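Side-chain contacts in VlsE1 (PDB 1L8W), which is a variable surface lipoprotein of the Lyme disease spirochaete whose antigenic switching probably lets the bacterium evade the host immune response: residues S216-G220 with E221-S225; S307-R310 with K311-G314. One frame throughout, in Å; residues are numbered along the deposited sequence.

Contact 1 of 2, residues S216-G220 with E221-S225; sequences SAVSG and EQILS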
ATOM      1  N   SER A 216     -11.618  -3.211   6.266  1.00 15.10           N
ATOM      2  CA  SER A 216     -12.476  -2.343   7.068  1.00 16.94           C
ATOM      3  C   SER A 216     -12.067  -2.330   8.530  1.00 19.37           C
ATOM      4  O   SER A 216     -12.199  -1.306   9.207  1.00 20.50           O
ATOM      5  CB  SER A 216     -13.943  -2.775   6.970  1.00 17.00           C
ATOM      6  OG  SER A 216     -14.157  -4.020   7.618  1.00 21.51           O
ATOM      7  N   ALA A 217     -11.559  -3.469   8.996  1.00 20.56           N
ATOM      8  CA  ALA A 217     -11.144  -3.664  10.386  1.00 21.96           C
ATOM      9  C   ALA A 217      -9.831  -3.014  10.818  1.00 23.32           C
ATOM     10  O   ALA A 217      -9.414  -3.173  11.969  1.00 25.33           O
ATOM     11  CB  ALA A 217     -11.083  -5.159  10.681  1.00 20.70           C
ATOM     12  N   VAL A 218      -9.174  -2.291   9.916  1.00 23.97           N
ATOM     13  CA  VAL A 218      -7.906  -1.647  10.257  1.00 22.62           C
ATOM     14  C   VAL A 218      -7.813  -0.226   9.702  1.00 23.57           C
ATOM     15  O   VAL A 218      -8.454   0.104   8.704  1.00 23.95           O
ATOM     16  CB  VAL A 218      -6.712  -2.474   9.733  1.00 21.74           C
ATOM     17  CG1 VAL A 218      -6.721  -3.858  10.373  1.00 19.88           C
ATOM     18  CG2 VAL A 218      -6.781  -2.585   8.210  1.00 21.86           C
ATOM     19  N   SER A 219      -7.024   0.622  10.356  1.00 22.42           N
ATOM     20  CA  SER A 219      -6.881   1.995   9.902  1.00 22.57           C
ATOM     21  C   SER A 219      -5.753   2.064   8.866  1.00 22.26           C
ATOM     22  O   SER A 219      -5.087   1.065   8.592  1.00 22.91           O
ATOM     23  CB  SER A 219      -6.596   2.924  11.099  1.00 22.21           C
ATOM     24  OG  SER A 219      -5.289   2.736  11.633  1.00 21.82           O
ATOM     25  N   GLY A 220      -5.548   3.238   8.285  1.00 24.34           N
ATOM     26  CA  GLY A 220      -4.494   3.393   7.298  1.00 22.43           C
ATOM     27  C   GLY A 220      -3.129   3.247   7.936  1.00 23.23           C
ATOM     28  O   GLY A 220      -2.232   2.627   7.359  1.00 22.74           O
ATOM     29  N   GLU A 221      -2.968   3.824   9.126  1.00 23.63           N
ATOM     30  CA  GLU A 221      -1.705   3.743   9.855  1.00 25.95           C
ATOM     31  C   GLU A 221      -1.286   2.285  10.044  1.00 26.40           C
ATOM     32  O   GLU A 221      -0.141   1.912   9.762  1.00 27.77           O
ATOM     33  CB  GLU A 221      -1.828   4.401  11.230  1.00 29.38           C
ATOM     34  CG  GLU A 221      -2.117   5.890  11.207  1.00 32.97           C
ATOM     35  CD  GLU A 221      -3.440   6.213  10.536  1.00 36.20           C
ATOM     36  OE1 GLU A 221      -4.450   5.557  10.869  1.00 37.24           O
ATOM     37  OE2 GLU A 221      -3.471   7.127   9.682  1.00 37.63           O
ATOM     38  N   GLN A 222      -2.218   1.459  10.512  1.00 25.18           N
ATOM     39  CA  GLN A 222      -1.939   0.043  10.744  1.00 24.21           C
ATOM     40  C   GLN A 222      -1.501  -0.682   9.480  1.00 23.14           C
ATOM     41  O   GLN A 222      -0.582  -1.493   9.517  1.00 25.01           O
ATOM     42  CB  GLN A 222      -3.169  -0.648  11.344  1.00 20.84           C
ATOM     43  CG  GLN A 222      -3.453  -0.264  12.782  1.00 19.66           C
ATOM     44  CD  GLN A 222      -4.701  -0.940  13.320  1.00 22.78           C
ATOM     45  OE1 GLN A 222      -5.820  -0.524  13.032  1.00 18.26           O
ATOM     46  NE2 GLN A 222      -4.510  -2.006  14.090  1.00 25.54           N
ATOM     47  N   ILE A 223      -2.168  -0.402   8.365  1.00 23.43           N
ATOM     48  CA  ILE A 223      -1.806  -1.026   7.095  1.00 22.81           C
ATOM     49  C   ILE A 223      -0.422  -0.521   6.667  1.00 21.47           C
ATOM     50  O   ILE A 223       0.382  -1.273   6.121  1.00 20.68           O
ATOM     51  CB  ILE A 223      -2.838  -0.699   5.995  1.00 21.02           C
ATOM     52  CG1 ILE A 223      -4.225  -1.196   6.419  1.00 22.78           C
ATOM     53  CG2 ILE A 223      -2.445  -1.382   4.707  1.00 17.47           C
ATOM     54  CD1 ILE A 223      -5.371  -0.665   5.564  1.00 20.12           C
ATOM     55  N   LEU A 224      -0.156   0.753   6.936  1.00 20.81           N
ATOM     56  CA  LEU A 224       1.122   1.369   6.602  1.00 22.09           C
ATOM     57  C   LEU A 224       2.233   0.669   7.380  1.00 23.64           C
ATOM     58  O   LEU A 224       3.254   0.282   6.813  1.00 24.61           O
ATOM     59  CB  LEU A 224       1.108   2.855   6.977  1.00 21.96           C
ATOM     60  CG  LEU A 224       1.635   3.891   5.974  1.00 21.16           C
ATOM     61  CD1 LEU A 224       1.970   5.175   6.720  1.00 19.04           C
ATOM     62  CD2 LEU A 224       2.869   3.376   5.260  1.00 19.28           C
ATOM     63  N   SER A 225       2.022   0.505   8.684  1.00 24.52           N
ATOM     64  CA  SER A 225       2.998  -0.145   9.552  1.00 22.85           C
ATOM     65  C   SER A 225       3.272  -1.578   9.093  1.00 22.28           C
ATOM     66  O   SER A 225       4.423  -2.018   9.045  1.00 20.16           O
ATOM     67  CB  SER A 225       2.493  -0.140  11.002  1.00 24.03           C
ATOM     68  OG  SER A 225       3.494  -0.592  11.898  1.00 28.84           O
TER

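Contact 2 of 2, residues S307-R310 with K311-G314; sequences SAVR and KVLG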
ATOM      1  N   SER A 307     -10.146   0.688  -1.224  1.00 17.97           N
ATOM      2  CA  SER A 307     -10.115   1.239   0.128  1.00 18.52           C
ATOM      3  C   SER A 307      -8.743   1.009   0.754  1.00 15.71           C
ATOM      4  O   SER A 307      -8.212   1.888   1.425  1.00 17.64           O
ATOM      5  CB  SER A 307     -11.194   0.604   0.999  1.00 17.02           C
ATOM      6  OG  SER A 307     -12.461   1.093   0.618  1.00 20.55           O
ATOM      7  N   ALA A 308      -8.173  -0.174   0.539  1.00 15.33           N
ATOM      8  CA  ALA A 308      -6.853  -0.476   1.089  1.00 13.09           C
ATOM      9  C   ALA A 308      -5.831   0.557   0.607  1.00 14.92           C
ATOM     10  O   ALA A 308      -5.049   1.091   1.395  1.00 10.72           O
ATOM     11  CB  ALA A 308      -6.407  -1.877   0.676  1.00 13.04           C
ATOM     12  N   VAL A 309      -5.825   0.836  -0.691  1.00 15.83           N
ATOM     13  CA  VAL A 309      -4.870   1.808  -1.196  1.00 19.08           C
ATOM     14  C   VAL A 309      -5.182   3.236  -0.729  1.00 17.59           C
ATOM     15  O   VAL A 309      -4.281   3.962  -0.312  1.00 18.57           O
ATOM     16  CB  VAL A 309      -4.768   1.756  -2.730  1.00 19.15           C
ATOM     17  CG1 VAL A 309      -6.148   1.854  -3.345  1.00 23.45           C
ATOM     18  CG2 VAL A 309      -3.875   2.885  -3.218  1.00 16.75           C
ATOM     19  N   ARG A 310      -6.446   3.639  -0.771  1.00 17.67           N
ATOM     20  CA  ARG A 310      -6.801   4.977  -0.313  1.00 14.19           C
ATOM     21  C   ARG A 310      -6.397   5.171   1.150  1.00 16.26           C
ATOM     22  O   ARG A 310      -5.981   6.263   1.537  1.00 16.29           O
ATOM     23  CB  ARG A 310      -8.303   5.232  -0.466  1.00 15.58           C
ATOM     24  CG  ARG A 310      -8.782   5.472  -1.893  1.00 14.90           C
ATOM     25  CD  ARG A 310     -10.201   6.020  -1.908  1.00 10.48           C
ATOM     26  NE  ARG A 310     -11.185   5.038  -1.455  1.00 20.54           N
ATOM     27  CZ  ARG A 310     -11.996   4.358  -2.261  1.00 16.15           C
ATOM     28  NH1 ARG A 310     -11.954   4.550  -3.573  1.00 18.02           N
ATOM     29  NH2 ARG A 310     -12.848   3.486  -1.756  1.00 15.85           N
ATOM     30  N   LYS A 311      -6.524   4.122   1.967  1.00 15.31           N
ATOM     31  CA  LYS A 311      -6.152   4.221   3.380  1.00 12.96           C
ATOM     32  C   LYS A 311      -4.636   4.368   3.551  1.00 15.22           C
ATOM     33  O   LYS A 311      -4.166   5.187   4.348  1.00 15.88           O
ATOM     34  CB  LYS A 311      -6.630   2.991   4.174  1.00 11.68           C
ATOM     35  CG  LYS A 311      -8.114   2.976   4.509  1.00 12.18           C
ATOM     36  CD  LYS A 311      -8.459   1.844   5.500  1.00  9.34           C
ATOM     37  CE  LYS A 311      -9.912   1.968   5.970  1.00  8.89           C
ATOM     38  NZ  LYS A 311     -10.262   0.953   6.999  1.00  6.30           N
ATOM     39  N   VAL A 312      -3.869   3.569   2.820  1.00 15.45           N
ATOM     40  CA  VAL A 312      -2.412   3.646   2.919  1.00 17.62           C
ATOM     41  C   VAL A 312      -1.838   4.989   2.427  1.00 15.46           C
ATOM     42  O   VAL A 312      -1.017   5.607   3.112  1.00 18.62           O
ATOM     43  CB  VAL A 312      -1.754   2.472   2.161  1.00 14.93           C
ATOM     44  CG1 VAL A 312      -2.465   2.255   0.867  1.00 24.22           C
ATOM     45  CG2 VAL A 312      -0.292   2.767   1.891  1.00 20.65           C
ATOM     46  N   LEU A 313      -2.289   5.454   1.268  1.00 13.13           N
ATOM     47  CA  LEU A 313      -1.803   6.722   0.711  1.00 12.80           C
ATOM     48  C   LEU A 313      -2.240   7.925   1.541  1.00 12.90           C
ATOM     49  O   LEU A 313      -1.522   8.914   1.641  1.00 12.65           O
ATOM     50  CB  LEU A 313      -2.303   6.900  -0.723  1.00 14.16           C
ATOM     51  CG  LEU A 313      -1.840   5.880  -1.756  1.00 14.93           C
ATOM     52  CD1 LEU A 313      -2.325   6.305  -3.136  1.00 17.83           C
ATOM     53  CD2 LEU A 313      -0.330   5.800  -1.735  1.00 16.41           C
ATOM     54  N   GLY A 314      -3.433   7.847   2.112  1.00 11.47           N
ATOM     55  CA  GLY A 314      -3.909   8.929   2.949  1.00 13.83           C
ATOM     56  C   GLY A 314      -3.049   9.018   4.198  1.00 14.60           C
ATOM     57  O   GLY A 314      -2.733  10.111   4.661  1.00 17.27           O
TER

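Contact 1 of 2, residues S216-G220 with E221-S225
From Ser219, the N-cap, the chain turns into helix 220-230, whose first turn is closed by the amides of Ile223 and Leu224 bonding to Ser219 O and Gly220 O, the latter pair 2.8 Å apart. Gln222 reaches back to the N-cap residue: its OE1 accepts the backbone N of Ser219 at 3.2 Å in a nearly straight bond (169° at the hydrogen), with the donor somewhat out of the plane of the amide carbonyl. CG of Gln222 lies beside its own backbone N (chi1 -72°) and the chain runs on extended, which carries the amide back alongside Ser219. The hydroxyl of Ser219 turns instead to Glu221, donating from OG to OE1 over 3.0 Å and meeting the carboxylate on its anti side, somewhat out of plane. A bend at chi2 (62°) folds the Glu221 chain back to bring OE1 there, while OE2 has a weak, long ion pair with Lys175. Apolar packing closes the other flank. Val218 CG2 presses on Ile223 CG1 at 3.4 Å, tighter than usual van der Waals contact, and the two side chains cross at about a right angle; both also touch Ala273 of helix 269-281. Val218 and Ile223 bracket the first turn in the i to i+5 spacing of a hydrophobic staple. Together with the half of a capping box in which the N3 side chain, Gln222, accepts the N-cap amide, this is characteristic of a helix N-terminus entered from a loop, here the link from helix 205-216.

Contact 2 of 2, residues S307-R310 with K311-G314
Lys311 N donates to Ser307 O across 2.9 Å, one of the i to i+4 backbone bonds running along the middle of helix 294-333. The same carbonyl oxygen is lined by the start of the lysine side chain, with Lys311 CG lying 3.3 Å from Ser307 O. With CG beside its own backbone N (chi1 -77°) and every later torsion extended, the lysine chain runs back past Ser307 and carries its ammonium group off the helix, where NZ bonds to the carbonyl oxygens of Val215 and Val218. On the far side of the helix from the lysine, Val309 and Leu313 meet through their branches: CG2 of the valine packs on CD1 of the leucine at 3.8 Å and lies almost as near its CG, the two side chains crossing obliquely. Val309 CG2 is anti to the backbone N, which directs this methyl along the helix to the leucine one turn on. Gly314 N continues the ladder, bonding to Arg310 O at 3.1 Å. Ser307 OG bonds back to Gly303 O, again within the helix. The faces divide among several neighbours: Ala308 packs on Ile276 and Ala277 of helix 269-281 and on Val215 of helix 205-216, Val309 and Leu313 share Met281, and Leu313 also reaches Tyr65 and Phe66 of helix 59-80.

Overall arrangement
Contact 1 starts a short helix and contact 2 lies within the long helix 294-333, their centres about 9 Å apart. Lys311 joins them: its NZ lies 2.6 Å from Val218 O, a probable hydrogen bond that ties the loop before the N-cap to the long helix. The aliphatic part of the same lysine packs against the start of helix 220-230, with Lys311 CB 3.8 Å from Gly220 CA and Lys311 CD 4.0 Å from Ile223 CD1. Helix 269-281 touches both contacts, through Ala273 beside 216-225 and through Ile276, Ala277 and Met281 beside 307-314, so the two are packed parts of one largely helical body.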